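Local coordinates for protein F01G10.3, confirmed by transcript evidence (Caenorhabditis elegans, PDB 3K6J) that is the dehydrogenase part of a multifunctional enzyme, binds zinc and probably oxidises (3S)-3-hydroxyacyl-CoA with NAD+, at residues 43-54 / 207-218; 69-77 / 111-119. One frame throughout, in Å; residues are numbered along the deposited sequence.

Contact 1 of 2, residues 43-54 / 207-218; sequences RGDHTNSEAYDV and TSSQAIATAFQA
Tyr52 and Thr214 supply the central polar link between the irregular segment 43-54 and helix 209-218. Tyr52 N donates to Thr214 OG1 over 3.2 Å at an N-H...O angle of 148°, while the same hydroxyl donates within its own helix to Gln210 O, at 2.7 Å. Two bonds thus fix the Thr214 rotation, in which OG1 lies anti to the carbonyl carbon (chi1 -54°) and CG2 is left to meet Val54 CG2.

Gln210 can be followed outward. Its CB approaches Tyr52 CE2 obliquely, at 4.1 Å, and also lies near Glu50 O; CG comes within 3.4 Å of Glu50 O. Beyond a bend at chi2, NE2 ends 3.9 Å from Tyr52 OH, a van der Waals approach with ring and amide planes nearly parallel.

Just before the helix, ahead of the N-cap Ser208, Arg43 NH2 donates to Thr207 O (2.8 Å, 154°), in the carbonyl plane and on a lone pair. Water 2 joins Arg43 NE to the same oxygen, and NH2 has a second acceptor in Gly204 O. Gly44 has a phi of positive sign, and a CB there would strike Ser209 CB. Farther on, Ala51 CB packs 3.9 Å from Ala213 CB, and Gln217 NE2 reaches Asp53 OD2 in a weak bond of 3.4 Å.

The loop therefore covers an outer flank of helix 209-221 before entering strand 56-60, while the helix lies on the mixed sheet of the Rossmann-type domain: Ile212 touches Val185 of strand 184-188 and Leu228 of strand 225-229, and Thr214 touches Ile161 of strand 161-164.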
ATOM      1  N   ARG A  43       6.407   7.528  26.205  1.00 32.51           N
ATOM      2  CA  ARG A  43       6.153   6.082  26.212  1.00 32.08           C
ATOM      3  C   ARG A  43       7.299   5.159  25.829  1.00 31.36           C
ATOM      4  O   ARG A  43       7.234   3.963  26.128  1.00 32.02           O
ATOM      5  CB  ARG A  43       4.906   5.731  25.385  1.00 31.62           C
ATOM      6  CG  ARG A  43       3.635   6.218  26.003  1.00 30.42           C
ATOM      7  CD  ARG A  43       2.535   6.268  24.972  1.00 32.10           C
ATOM      8  NE  ARG A  43       2.167   4.901  24.541  1.00 29.41           N
ATOM      9  CZ  ARG A  43       1.250   4.642  23.625  1.00 27.98           C
ATOM     10  NH1 ARG A  43       0.601   5.636  23.027  1.00 26.25           N
ATOM     11  NH2 ARG A  43       0.984   3.380  23.309  1.00 29.99           N
ATOM     12  N   GLY A  44       8.331   5.673  25.173  1.00 31.06           N
ATOM     13  CA  GLY A  44       9.430   4.788  24.705  1.00 30.60           C
ATOM     14  C   GLY A  44       9.798   4.964  23.233  1.00 31.15           C
ATOM     15  O   GLY A  44       8.990   5.437  22.437  1.00 31.63           O
ATOM     16  N   ASP A  45      11.020   4.573  22.871  1.00 31.15           N
ATOM     17  CA  ASP A  45      11.488   4.645  21.493  1.00 30.84           C
ATOM     18  C   ASP A  45      12.521   3.569  21.152  1.00 30.58           C
ATOM     19  O   ASP A  45      12.832   2.722  21.981  1.00 30.10           O
ATOM     20  CB  ASP A  45      11.975   6.062  21.135  1.00 31.18           C
ATOM     21  CG  ASP A  45      13.337   6.409  21.739  1.00 31.54           C
ATOM     22  OD1 ASP A  45      14.226   5.518  21.863  1.00 28.70           O
ATOM     23  OD2 ASP A  45      13.508   7.617  22.033  1.00 32.19           O
ATOM     24  N   HIS A  46      13.041   3.606  19.926  1.00 30.65           N
ATOM     25  CA  HIS A  46      13.941   2.581  19.430  1.00 31.01           C
ATOM     26  C   HIS A  46      15.286   2.504  20.185  1.00 31.75           C
ATOM     27  O   HIS A  46      15.967   1.473  20.157  1.00 31.99           O
ATOM     28  CB  HIS A  46      14.192   2.803  17.934  1.00 31.48           C
ATOM     29  CG  HIS A  46      15.114   3.951  17.641  1.00 29.03           C
ATOM     30  ND1 HIS A  46      14.713   5.269  17.720  1.00 28.29           N
ATOM     31  CD2 HIS A  46      16.414   3.975  17.264  1.00 29.56           C
ATOM     32  CE1 HIS A  46      15.727   6.060  17.408  1.00 29.11           C
ATOM     33  NE2 HIS A  46      16.772   5.299  17.121  1.00 30.89           N
ATOM     34  N   THR A  47      15.662   3.591  20.866  1.00 32.93           N
ATOM     35  CA  THR A  47      16.889   3.603  21.694  1.00 33.36           C
ATOM     36  C   THR A  47      16.715   2.857  23.024  1.00 33.26           C
ATOM     37  O   THR A  47      17.676   2.286  23.564  1.00 33.85           O
ATOM     38  CB  THR A  47      17.450   5.065  21.936  1.00 33.36           C
ATOM     39  OG1 THR A  47      16.598   5.813  22.823  1.00 32.78           O
ATOM     40  CG2 THR A  47      17.557   5.837  20.596  1.00 33.97           C
ATOM     41  N   ASN A  48      15.498   2.827  23.544  1.00 32.99           N
ATOM     42  CA  ASN A  48      15.316   2.317  24.916  1.00 33.21           C
ATOM     43  C   ASN A  48      14.315   1.164  25.039  1.00 33.21           C
ATOM     44  O   ASN A  48      13.733   0.968  26.104  1.00 32.86           O
ATOM     45  CB  ASN A  48      14.937   3.472  25.843  1.00 32.44           C
ATOM     46  CG  ASN A  48      13.725   4.202  25.368  1.00 33.44           C
ATOM     47  OD1 ASN A  48      12.776   3.585  24.902  1.00 35.33           O
ATOM     48  ND2 ASN A  48      13.731   5.525  25.478  1.00 33.85           N
ATOM     49  N   SER A  49      14.157   0.385  23.963  1.00 33.25           N
ATOM     50  CA  SER A  49      13.099  -0.627  23.860  1.00 32.70           C
ATOM     51  C   SER A  49      13.653  -1.978  23.486  1.00 33.48           C
ATOM     52  O   SER A  49      14.369  -2.104  22.493  1.00 33.94           O
ATOM     53  CB  SER A  49      12.060  -0.218  22.816  1.00 31.99           C
ATOM     54  OG  SER A  49      11.333   0.888  23.261  1.00 29.83           O
ATOM     55  N   GLU A  50      13.289  -2.993  24.262  1.00 33.94           N
ATOM     56  CA  GLU A  50      13.728  -4.352  24.003  1.00 35.05           C
ATOM     57  C   GLU A  50      12.801  -5.100  23.020  1.00 34.94           C
ATOM     58  O   GLU A  50      11.567  -5.143  23.199  1.00 35.16           O
ATOM     59  CB  GLU A  50      13.848  -5.130  25.332  1.00 35.75           C
ATOM     60  CG  GLU A  50      14.200  -6.633  25.178  1.00 38.10           C
ATOM     61  CD  GLU A  50      13.925  -7.465  26.435  1.00 41.84           C
ATOM     62  OE1 GLU A  50      13.342  -6.937  27.422  1.00 42.15           O
ATOM     63  OE2 GLU A  50      14.296  -8.661  26.421  1.00 43.84           O
ATOM     64  N   ALA A  51      13.409  -5.687  21.994  1.00 34.89           N
ATOM     65  CA  ALA A  51      12.722  -6.599  21.085  1.00 34.83           C
ATOM     66  C   ALA A  51      12.990  -8.039  21.489  1.00 34.71           C
ATOM     67  O   ALA A  51      14.155  -8.453  21.589  1.00 35.07           O
ATOM     68  CB  ALA A  51      13.183  -6.370  19.647  1.00 34.78           C
ATOM     69  N   TYR A  52      11.911  -8.793  21.722  1.00 34.05           N
ATOM     70  CA  TYR A  52      11.977 -10.248  21.800  1.00 33.29           C
ATOM     71  C   TYR A  52      12.280 -10.774  20.418  1.00 32.67           C
ATOM     72  O   TYR A  52      11.921 -10.147  19.407  1.00 32.23           O
ATOM     73  CB  TYR A  52      10.636 -10.843  22.258  1.00 33.62           C
ATOM     74  CG  TYR A  52      10.096 -10.247  23.525  1.00 34.29           C
ATOM     75  CD1 TYR A  52      10.733 -10.475  24.757  1.00 36.55           C
ATOM     76  CD2 TYR A  52       8.942  -9.463  23.510  1.00 33.50           C
ATOM     77  CE1 TYR A  52      10.234  -9.921  25.949  1.00 35.95           C
ATOM     78  CE2 TYR A  52       8.436  -8.910  24.688  1.00 36.00           C
ATOM     79  CZ  TYR A  52       9.092  -9.149  25.912  1.00 37.87           C
ATOM     80  OH  TYR A  52       8.595  -8.600  27.085  1.00 40.02           O
ATOM     81  N   ASP A  53      12.941 -11.919  20.364  1.00 32.34           N
ATOM     82  CA  ASP A  53      13.237 -12.541  19.080  1.00 32.82           C
ATOM     83  C   ASP A  53      11.981 -13.214  18.617  1.00 31.84           C
ATOM     84  O   ASP A  53      11.234 -13.764  19.426  1.00 31.80           O
ATOM     85  CB  ASP A  53      14.368 -13.562  19.191  1.00 33.57           C
ATOM     86  CG  ASP A  53      15.719 -12.916  19.492  1.00 37.43           C
ATOM     87  OD1 ASP A  53      16.457 -13.489  20.306  1.00 40.19           O
ATOM     88  OD2 ASP A  53      16.046 -11.840  18.925  1.00 41.25           O
ATOM     89  N   VAL A  54      11.748 -13.185  17.310  1.00 31.38           N
ATOM     90  CA  VAL A  54      10.576 -13.838  16.757  1.00 30.62           C
ATOM     91  C   VAL A  54      11.012 -15.085  15.998  1.00 30.78           C
ATOM     92  O   VAL A  54      11.440 -15.011  14.843  1.00 31.08           O
ATOM     93  CB  VAL A  54       9.701 -12.841  15.927  1.00 30.14           C
ATOM     94  CG1 VAL A  54       8.735 -13.563  15.046  1.00 28.80           C
ATOM     95  CG2 VAL A  54       8.933 -11.913  16.876  1.00 30.14           C
ATOM     96  N   THR A 207      -0.352   0.194  23.836  1.00 23.11           N
ATOM     97  CA  THR A 207       0.715  -0.581  23.184  1.00 23.09           C
ATOM     98  C   THR A 207       2.070  -0.214  23.770  1.00 24.12           C
ATOM     99  O   THR A 207       2.417   0.983  23.817  1.00 23.37           O
ATOM    100  CB  THR A 207       0.789  -0.320  21.671  1.00 22.70           C
ATOM    101  OG1 THR A 207      -0.472  -0.611  21.059  1.00 22.90           O
ATOM    102  CG2 THR A 207       1.868  -1.224  21.036  1.00 21.59           C
ATOM    103  N   SER A 208       2.806  -1.236  24.202  1.00 24.75           N
ATOM    104  CA  SER A 208       4.124  -1.065  24.813  1.00 27.01           C
ATOM    105  C   SER A 208       5.284  -0.936  23.807  1.00 28.04           C
ATOM    106  O   SER A 208       5.203  -1.440  22.659  1.00 27.51           O
ATOM    107  CB  SER A 208       4.442  -2.244  25.726  1.00 26.59           C
ATOM    108  OG  SER A 208       4.750  -3.393  24.951  1.00 29.94           O
ATOM    109  N   SER A 209       6.377  -0.317  24.279  1.00 27.86           N
ATOM    110  CA  SER A 209       7.603  -0.159  23.484  1.00 28.57           C
ATOM    111  C   SER A 209       8.138  -1.509  23.039  1.00 28.58           C
ATOM    112  O   SER A 209       8.611  -1.638  21.914  1.00 29.14           O
ATOM    113  CB  SER A 209       8.672   0.648  24.246  1.00 28.39           C
ATOM    114  OG  SER A 209       9.173  -0.075  25.357  1.00 27.73           O
ATOM    115  N   GLN A 210       8.018  -2.520  23.900  1.00 28.72           N
ATOM    116  CA  GLN A 210       8.424  -3.870  23.544  1.00 29.18           C
ATOM    117  C   GLN A 210       7.619  -4.420  22.396  1.00 28.21           C
ATOM    118  O   GLN A 210       8.178  -4.975  21.455  1.00 29.01           O
ATOM    119  CB  GLN A 210       8.254  -4.848  24.701  1.00 30.10           C
ATOM    120  CG  GLN A 210       9.316  -4.794  25.720  1.00 34.24           C
ATOM    121  CD  GLN A 210       8.763  -4.324  27.011  1.00 39.68           C
ATOM    122  OE1 GLN A 210       7.867  -3.458  27.044  1.00 41.22           O
ATOM    123  NE2 GLN A 210       9.264  -4.902  28.106  1.00 41.04           N
ATOM    124  N   ALA A 211       6.303  -4.308  22.491  1.00 27.12           N
ATOM    125  CA  ALA A 211       5.442  -4.756  21.410  1.00 26.20           C
ATOM    126  C   ALA A 211       5.878  -4.065  20.120  1.00 24.84           C
ATOM    127  O   ALA A 211       6.027  -4.709  19.117  1.00 25.26           O
ATOM    128  CB  ALA A 211       3.957  -4.481  21.729  1.00 25.42           C
ATOM    129  N   ILE A 212       6.109  -2.761  20.171  1.00 24.86           N
ATOM    130  CA  ILE A 212       6.554  -2.009  19.002  1.00 24.60           C
ATOM    131  C   ILE A 212       7.895  -2.515  18.454  1.00 24.58           C
ATOM    132  O   ILE A 212       8.006  -2.815  17.245  1.00 25.08           O
ATOM    133  CB  ILE A 212       6.611  -0.498  19.281  1.00 24.64           C
ATOM    134  CG1 ILE A 212       5.216   0.041  19.628  1.00 25.06           C
ATOM    135  CG2 ILE A 212       7.179   0.254  18.068  1.00 23.52           C
ATOM    136  CD1 ILE A 212       4.121  -0.273  18.591  1.00 24.01           C
ATOM    137  N   ALA A 213       8.886  -2.665  19.332  1.00 24.11           N
ATOM    138  CA  ALA A 213      10.227  -3.133  18.906  1.00 24.79           C
ATOM    139  C   ALA A 213      10.170  -4.541  18.346  1.00 24.23           C
ATOM    140  O   ALA A 213      10.812  -4.844  17.345  1.00 25.00           O
ATOM    141  CB  ALA A 213      11.256  -3.049  20.075  1.00 24.22           C
ATOM    142  N   THR A 214       9.393  -5.403  18.991  1.00 23.84           N
ATOM    143  CA  THR A 214       9.291  -6.798  18.573  1.00 23.20           C
ATOM    144  C   THR A 214       8.651  -6.879  17.186  1.00 23.07           C
ATOM    145  O   THR A 214       9.097  -7.644  16.349  1.00 23.47           O
ATOM    146  CB  THR A 214       8.508  -7.630  19.627  1.00 23.74           C
ATOM    147  OG1 THR A 214       9.127  -7.452  20.901  1.00 22.98           O
ATOM    148  CG2 THR A 214       8.464  -9.135  19.285  1.00 22.18           C
ATOM    149  N   ALA A 215       7.615  -6.066  16.937  1.00 23.25           N
ATOM    150  CA  ALA A 215       6.949  -6.047  15.620  1.00 22.29           C
ATOM    151  C   ALA A 215       7.888  -5.494  14.544  1.00 22.22           C
ATOM    152  O   ALA A 215       7.965  -6.037  13.426  1.00 22.22           O
ATOM    153  CB  ALA A 215       5.647  -5.228  15.681  1.00 21.48           C
ATOM    154  N   PHE A 216       8.581  -4.400  14.871  1.00 22.38           N
ATOM    155  CA  PHE A 216       9.567  -3.809  13.974  1.00 22.36           C
ATOM    156  C   PHE A 216      10.630  -4.782  13.490  1.00 22.31           C
ATOM    157  O   PHE A 216      10.866  -4.891  12.283  1.00 22.60           O
ATOM    158  CB  PHE A 216      10.227  -2.569  14.587  1.00 22.49           C
ATOM    159  CG  PHE A 216       9.695  -1.291  14.035  1.00 22.57           C
ATOM    160  CD1 PHE A 216       8.459  -0.814  14.433  1.00 21.40           C
ATOM    161  CD2 PHE A 216      10.430  -0.577  13.096  1.00 22.23           C
ATOM    162  CE1 PHE A 216       7.964   0.324  13.911  1.00 24.06           C
ATOM    163  CE2 PHE A 216       9.950   0.570  12.570  1.00 20.24           C
ATOM    164  CZ  PHE A 216       8.718   1.034  12.963  1.00 24.26           C
ATOM    165  N   GLN A 217      11.243  -5.488  14.429  1.00 22.58           N
ATOM    166  CA  GLN A 217      12.346  -6.395  14.133  1.00 23.61           C
ATOM    167  C   GLN A 217      11.813  -7.553  13.322  1.00 23.75           C
ATOM    168  O   GLN A 217      12.460  -8.012  12.371  1.00 23.70           O
ATOM    169  CB  GLN A 217      13.009  -6.887  15.434  1.00 23.78           C
ATOM    170  CG  GLN A 217      14.256  -7.760  15.247  1.00 26.32           C
ATOM    171  CD  GLN A 217      15.000  -8.041  16.569  1.00 30.46           C
ATOM    172  OE1 GLN A 217      15.734  -7.181  17.082  1.00 33.62           O
ATOM    173  NE2 GLN A 217      14.824  -9.250  17.110  1.00 29.41           N
ATOM    174  N   ALA A 218      10.619  -8.011  13.688  1.00 23.80           N
ATOM    175  CA  ALA A 218       9.962  -9.123  12.980  1.00 24.07           C
ATOM    176  C   ALA A 218       9.728  -8.807  11.507  1.00 23.76           C
ATOM    177  O   ALA A 218      10.074  -9.596  10.628  1.00 24.10           O
ATOM    178  CB  ALA A 218       8.650  -9.497  13.680  1.00 23.88           C
TER
HETATM  179  O   HOH W   1       5.845   1.619  26.968  1.00 27.82           O
HETATM  180  O   HOH W   2       2.995   2.595  25.815  1.00 41.11           O
HETATM  181  O   HOH W   3      11.103   1.632  26.386  1.00 32.56           O
HETATM  182  O   HOH W   4      11.252  -9.444  16.829  1.00 32.33           O
HETATM  183  O   HOH W   5      12.746 -11.070  15.923  1.00 34.07           O

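Contact 2 of 2, residues 69-77 / 111-119; sequences MAICFGLAG and RIEKINANL
Ile115 packs its CG1 and CD1 against helix 69-75, with Ile71 CG2 3.6 Å from Ile115 CD1 and Leu75 CB 4.0 Å from Ile115 CG1. Leu75, whose CG lies anti to its backbone N (chi1 -172°), lays CD1 on the aliphatic base of Arg111, 3.4 Å from its CB, and Ala70 CB meets Leu119 CD1. The helix axes approach to 8.2 Å at 96°, and Gly74 occupies the tight place, since a CB there would press on Ile115 CG2.

Polar groups meet beside the end of the helix without a bond between the segments. Lys114 runs alongside Leu75 O, its CD 3.2 Å away, and brings NZ to 3.4 Å from Gly77 CA, beside the Schellman turn. Asn118 ND2 lies 3.3 Å from Gly77 O at a poor angle, and its OD1 faces another acceptor, Gly74 O, at 3.5 Å, so neither pair is a hydrogen bond; an alanine in its place would probably open a gap beside Gly77, where the amide now fills the space along the turn.

The chemistry is thus close van der Waals fit around an apolar centre on helix 64-75, which follows the first strand of the Rossmann-type fold; the Lys114 ammonium, though unbonded across the contact, may be favoured by that helix's carbonyl end.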
ATOM      1  N   MET A  69       0.129 -12.783   4.551  1.00 21.78           N
ATOM      2  CA  MET A  69       1.053 -12.620   5.662  1.00 21.68           C
ATOM      3  C   MET A  69       1.794 -13.902   5.990  1.00 20.85           C
ATOM      4  O   MET A  69       2.990 -13.873   6.236  1.00 20.47           O
ATOM      5  CB  MET A  69       0.374 -12.068   6.925  1.00 21.16           C
ATOM      6  CG  MET A  69      -0.104 -10.623   6.811  1.00 23.87           C
ATOM      7  SD  MET A  69      -0.714 -10.007   8.403  1.00 24.51           S
ATOM      8  CE  MET A  69      -2.293 -10.871   8.545  1.00 22.94           C
ATOM      9  N   ALA A  70       1.094 -15.023   6.006  1.00 20.63           N
ATOM     10  CA  ALA A  70       1.754 -16.291   6.321  1.00 21.01           C
ATOM     11  C   ALA A  70       2.828 -16.680   5.315  1.00 21.29           C
ATOM     12  O   ALA A  70       3.834 -17.274   5.679  1.00 21.20           O
ATOM     13  CB  ALA A  70       0.717 -17.439   6.493  1.00 20.81           C
ATOM     14  N   ILE A  71       2.584 -16.368   4.048  1.00 21.95           N
ATOM     15  CA  ILE A  71       3.546 -16.567   2.973  1.00 22.34           C
ATOM     16  C   ILE A  71       4.826 -15.755   3.243  1.00 22.73           C
ATOM     17  O   ILE A  71       5.939 -16.290   3.169  1.00 22.94           O
ATOM     18  CB  ILE A  71       2.920 -16.197   1.608  1.00 22.56           C
ATOM     19  CG1 ILE A  71       1.944 -17.288   1.147  1.00 22.85           C
ATOM     20  CG2 ILE A  71       4.004 -15.940   0.545  1.00 22.82           C
ATOM     21  CD1 ILE A  71       1.262 -16.946  -0.183  1.00 22.75           C
ATOM     22  N   CYS A  72       4.650 -14.481   3.580  1.00 22.01           N
ATOM     23  CA  CYS A  72       5.753 -13.586   3.851  1.00 21.36           C
ATOM     24  C   CYS A  72       6.642 -14.120   4.985  1.00 21.42           C
ATOM     25  O   CYS A  72       7.858 -14.135   4.858  1.00 20.24           O
ATOM     26  CB  CYS A  72       5.226 -12.200   4.219  1.00 20.29           C
ATOM     27  SG  CYS A  72       4.599 -11.282   2.806  1.00 21.80           S
ATOM     28  N   PHE A  73       6.037 -14.526   6.096  1.00 20.87           N
ATOM     29  CA  PHE A  73       6.828 -15.079   7.197  1.00 22.35           C
ATOM     30  C   PHE A  73       7.498 -16.423   6.821  1.00 22.96           C
ATOM     31  O   PHE A  73       8.639 -16.676   7.178  1.00 23.34           O
ATOM     32  CB  PHE A  73       5.984 -15.223   8.476  1.00 21.52           C
ATOM     33  CG  PHE A  73       5.774 -13.936   9.202  1.00 21.07           C
ATOM     34  CD1 PHE A  73       6.764 -13.429  10.053  1.00 20.35           C
ATOM     35  CD2 PHE A  73       4.591 -13.210   9.032  1.00 21.47           C
ATOM     36  CE1 PHE A  73       6.583 -12.231  10.720  1.00 20.62           C
ATOM     37  CE2 PHE A  73       4.381 -11.997   9.717  1.00 19.84           C
ATOM     38  CZ  PHE A  73       5.370 -11.513  10.567  1.00 20.44           C
ATOM     39  N   GLY A  74       6.766 -17.271   6.109  1.00 23.74           N
ATOM     40  CA  GLY A  74       7.286 -18.556   5.700  1.00 25.46           C
ATOM     41  C   GLY A  74       8.458 -18.429   4.737  1.00 25.74           C
ATOM     42  O   GLY A  74       9.415 -19.190   4.829  1.00 25.89           O
ATOM     43  N   LEU A  75       8.383 -17.453   3.831  1.00 26.80           N
ATOM     44  CA  LEU A  75       9.421 -17.212   2.825  1.00 27.18           C
ATOM     45  C   LEU A  75      10.741 -16.844   3.499  1.00 27.43           C
ATOM     46  O   LEU A  75      11.812 -17.112   2.970  1.00 26.90           O
ATOM     47  CB  LEU A  75       8.967 -16.099   1.872  1.00 27.82           C
ATOM     48  CG  LEU A  75       9.788 -15.766   0.603  1.00 29.35           C
ATOM     49  CD1 LEU A  75       9.976 -16.985  -0.327  1.00 26.68           C
ATOM     50  CD2 LEU A  75       9.137 -14.620  -0.197  1.00 30.02           C
ATOM     51  N   ALA A  76      10.652 -16.235   4.677  1.00 27.01           N
ATOM     52  CA  ALA A  76      11.830 -15.808   5.406  1.00 27.70           C
ATOM     53  C   ALA A  76      12.472 -16.935   6.232  1.00 28.40           C
ATOM     54  O   ALA A  76      13.466 -16.710   6.897  1.00 28.78           O
ATOM     55  CB  ALA A  76      11.478 -14.643   6.304  1.00 26.96           C
ATOM     56  N   GLY A  77      11.890 -18.130   6.209  1.00 29.02           N
ATOM     57  CA  GLY A  77      12.373 -19.249   7.031  1.00 30.06           C
ATOM     58  C   GLY A  77      11.885 -19.248   8.472  1.00 30.60           C
ATOM     59  O   GLY A  77      12.497 -19.865   9.354  1.00 31.44           O
ATOM     60  N   ARG A 111      10.959 -20.735  -4.194  1.00 31.28           N
ATOM     61  CA  ARG A 111      10.524 -19.945  -3.021  1.00 31.83           C
ATOM     62  C   ARG A 111       9.297 -20.605  -2.362  1.00 31.02           C
ATOM     63  O   ARG A 111       9.150 -20.622  -1.126  1.00 30.69           O
ATOM     64  CB  ARG A 111      10.262 -18.481  -3.420  1.00 32.05           C
ATOM     65  CG  ARG A 111      11.559 -17.671  -3.681  1.00 35.50           C
ATOM     66  CD  ARG A 111      11.304 -16.188  -3.919  1.00 41.47           C
ATOM     67  NE  ARG A 111      10.789 -15.957  -5.269  1.00 48.71           N
ATOM     68  CZ  ARG A 111      10.442 -14.771  -5.771  1.00 51.26           C
ATOM     69  NH1 ARG A 111      10.553 -13.683  -5.007  1.00 52.29           N
ATOM     70  NH2 ARG A 111       9.984 -14.672  -7.041  1.00 49.66           N
ATOM     71  N   ILE A 112       8.436 -21.174  -3.193  1.00 30.26           N
ATOM     72  CA  ILE A 112       7.298 -21.960  -2.703  1.00 30.69           C
ATOM     73  C   ILE A 112       7.721 -23.185  -1.883  1.00 31.31           C
ATOM     74  O   ILE A 112       7.061 -23.537  -0.893  1.00 31.18           O
ATOM     75  CB  ILE A 112       6.363 -22.342  -3.839  1.00 30.75           C
ATOM     76  CG1 ILE A 112       5.637 -21.072  -4.335  1.00 29.64           C
ATOM     77  CG2 ILE A 112       5.417 -23.448  -3.407  1.00 30.06           C
ATOM     78  CD1 ILE A 112       4.797 -21.270  -5.584  1.00 30.02           C
ATOM     79  N   GLU A 113       8.838 -23.796  -2.279  1.00 31.73           N
ATOM     80  CA  GLU A 113       9.447 -24.883  -1.538  1.00 32.32           C
ATOM     81  C   GLU A 113       9.824 -24.412  -0.136  1.00 32.02           C
ATOM     82  O   GLU A 113       9.526 -25.089   0.855  1.00 31.68           O
ATOM     83  CB  GLU A 113      10.687 -25.390  -2.288  1.00 33.26           C
ATOM     84  CG  GLU A 113      11.235 -26.740  -1.810  1.00 36.06           C
ATOM     85  CD  GLU A 113      12.445 -27.205  -2.630  1.00 39.43           C
ATOM     86  OE1 GLU A 113      13.480 -27.577  -2.040  1.00 39.21           O
ATOM     87  OE2 GLU A 113      12.375 -27.188  -3.875  1.00 43.17           O
ATOM     88  N   LYS A 114      10.472 -23.247  -0.053  1.00 31.60           N
ATOM     89  CA  LYS A 114      10.874 -22.670   1.239  1.00 31.49           C
ATOM     90  C   LYS A 114       9.655 -22.311   2.124  1.00 30.81           C
ATOM     91  O   LYS A 114       9.664 -22.582   3.319  1.00 30.76           O
ATOM     92  CB  LYS A 114      11.756 -21.445   1.017  1.00 31.85           C
ATOM     93  CG  LYS A 114      12.601 -21.047   2.206  1.00 33.92           C
ATOM     94  CD  LYS A 114      13.299 -19.743   1.888  1.00 38.46           C
ATOM     95  CE  LYS A 114      14.496 -19.486   2.780  1.00 40.72           C
ATOM     96  NZ  LYS A 114      14.214 -19.762   4.197  1.00 42.26           N
ATOM     97  N   ILE A 115       8.624 -21.711   1.533  1.00 29.78           N
ATOM     98  CA  ILE A 115       7.383 -21.410   2.260  1.00 29.18           C
ATOM     99  C   ILE A 115       6.805 -22.694   2.864  1.00 29.79           C
ATOM    100  O   ILE A 115       6.587 -22.759   4.067  1.00 30.13           O
ATOM    101  CB  ILE A 115       6.325 -20.709   1.365  1.00 28.54           C
ATOM    102  CG1 ILE A 115       6.851 -19.347   0.904  1.00 27.93           C
ATOM    103  CG2 ILE A 115       5.002 -20.536   2.111  1.00 26.25           C
ATOM    104  CD1 ILE A 115       6.067 -18.728  -0.238  1.00 28.46           C
ATOM    105  N   ASN A 116       6.569 -23.703   2.023  1.00 29.94           N
ATOM    106  CA  ASN A 116       6.030 -25.002   2.450  1.00 30.19           C
ATOM    107  C   ASN A 116       6.808 -25.756   3.537  1.00 30.56           C
ATOM    108  O   ASN A 116       6.218 -26.457   4.348  1.00 30.29           O
ATOM    109  CB  ASN A 116       5.770 -25.904   1.239  1.00 30.25           C
ATOM    110  CG  ASN A 116       4.616 -25.395   0.379  1.00 30.19           C
ATOM    111  OD1 ASN A 116       3.757 -24.661   0.857  1.00 32.72           O
ATOM    112  ND2 ASN A 116       4.599 -25.772  -0.893  1.00 31.24           N
ATOM    113  N   ALA A 117       8.124 -25.590   3.565  1.00 31.08           N
ATOM    114  CA  ALA A 117       8.944 -26.218   4.587  1.00 32.19           C
ATOM    115  C   ALA A 117       8.803 -25.501   5.944  1.00 33.18           C
ATOM    116  O   ALA A 117       9.297 -25.995   6.972  1.00 33.85           O
ATOM    117  CB  ALA A 117      10.393 -26.214   4.147  1.00 31.80           C
ATOM    118  N   ASN A 118       8.161 -24.327   5.922  1.00 32.85           N
ATOM    119  CA  ASN A 118       8.036 -23.472   7.095  1.00 33.41           C
ATOM    120  C   ASN A 118       6.593 -23.219   7.511  1.00 33.33           C
ATOM    121  O   ASN A 118       6.335 -22.824   8.637  1.00 33.58           O
ATOM    122  CB  ASN A 118       8.728 -22.134   6.845  1.00 33.18           C
ATOM    123  CG  ASN A 118      10.217 -22.259   6.818  1.00 33.25           C
ATOM    124  OD1 ASN A 118      10.832 -22.242   5.749  1.00 34.20           O
ATOM    125  ND2 ASN A 118      10.817 -22.393   7.989  1.00 29.22           N
ATOM    126  N   LEU A 119       5.668 -23.466   6.593  1.00 33.52           N
ATOM    127  CA  LEU A 119       4.264 -23.187   6.804  1.00 33.92           C
ATOM    128  C   LEU A 119       3.511 -24.437   7.239  1.00 34.20           C
ATOM    129  O   LEU A 119       3.606 -25.488   6.585  1.00 34.22           O
ATOM    130  CB  LEU A 119       3.655 -22.608   5.520  1.00 33.55           C
ATOM    131  CG  LEU A 119       2.150 -22.329   5.497  1.00 34.28           C
ATOM    132  CD1 LEU A 119       1.769 -21.364   6.606  1.00 33.34           C
ATOM    133  CD2 LEU A 119       1.743 -21.774   4.134  1.00 34.16           C
TER

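Both contacts lie among the helices and loops packed on the mixed sheet of the Rossmann-type domain, with centres 24 Å apart. Contact 2 falls within the chain spanned by contact 1: residues 43-54 lead into strand 56-60, helix 64-75 follows, then helix 109-116 and strand 119-122, and helix 209-221 comes last. Contact 1 ties the approach to the first strand to helix 209-221, whereas contact 2 joins helix 64-75, which follows that strand, to the entry into strand 119-122. They thus pack elements near the two opposite edge strands, 225-229 for contact 1 and 119-122 for contact 2, away from the zinc site.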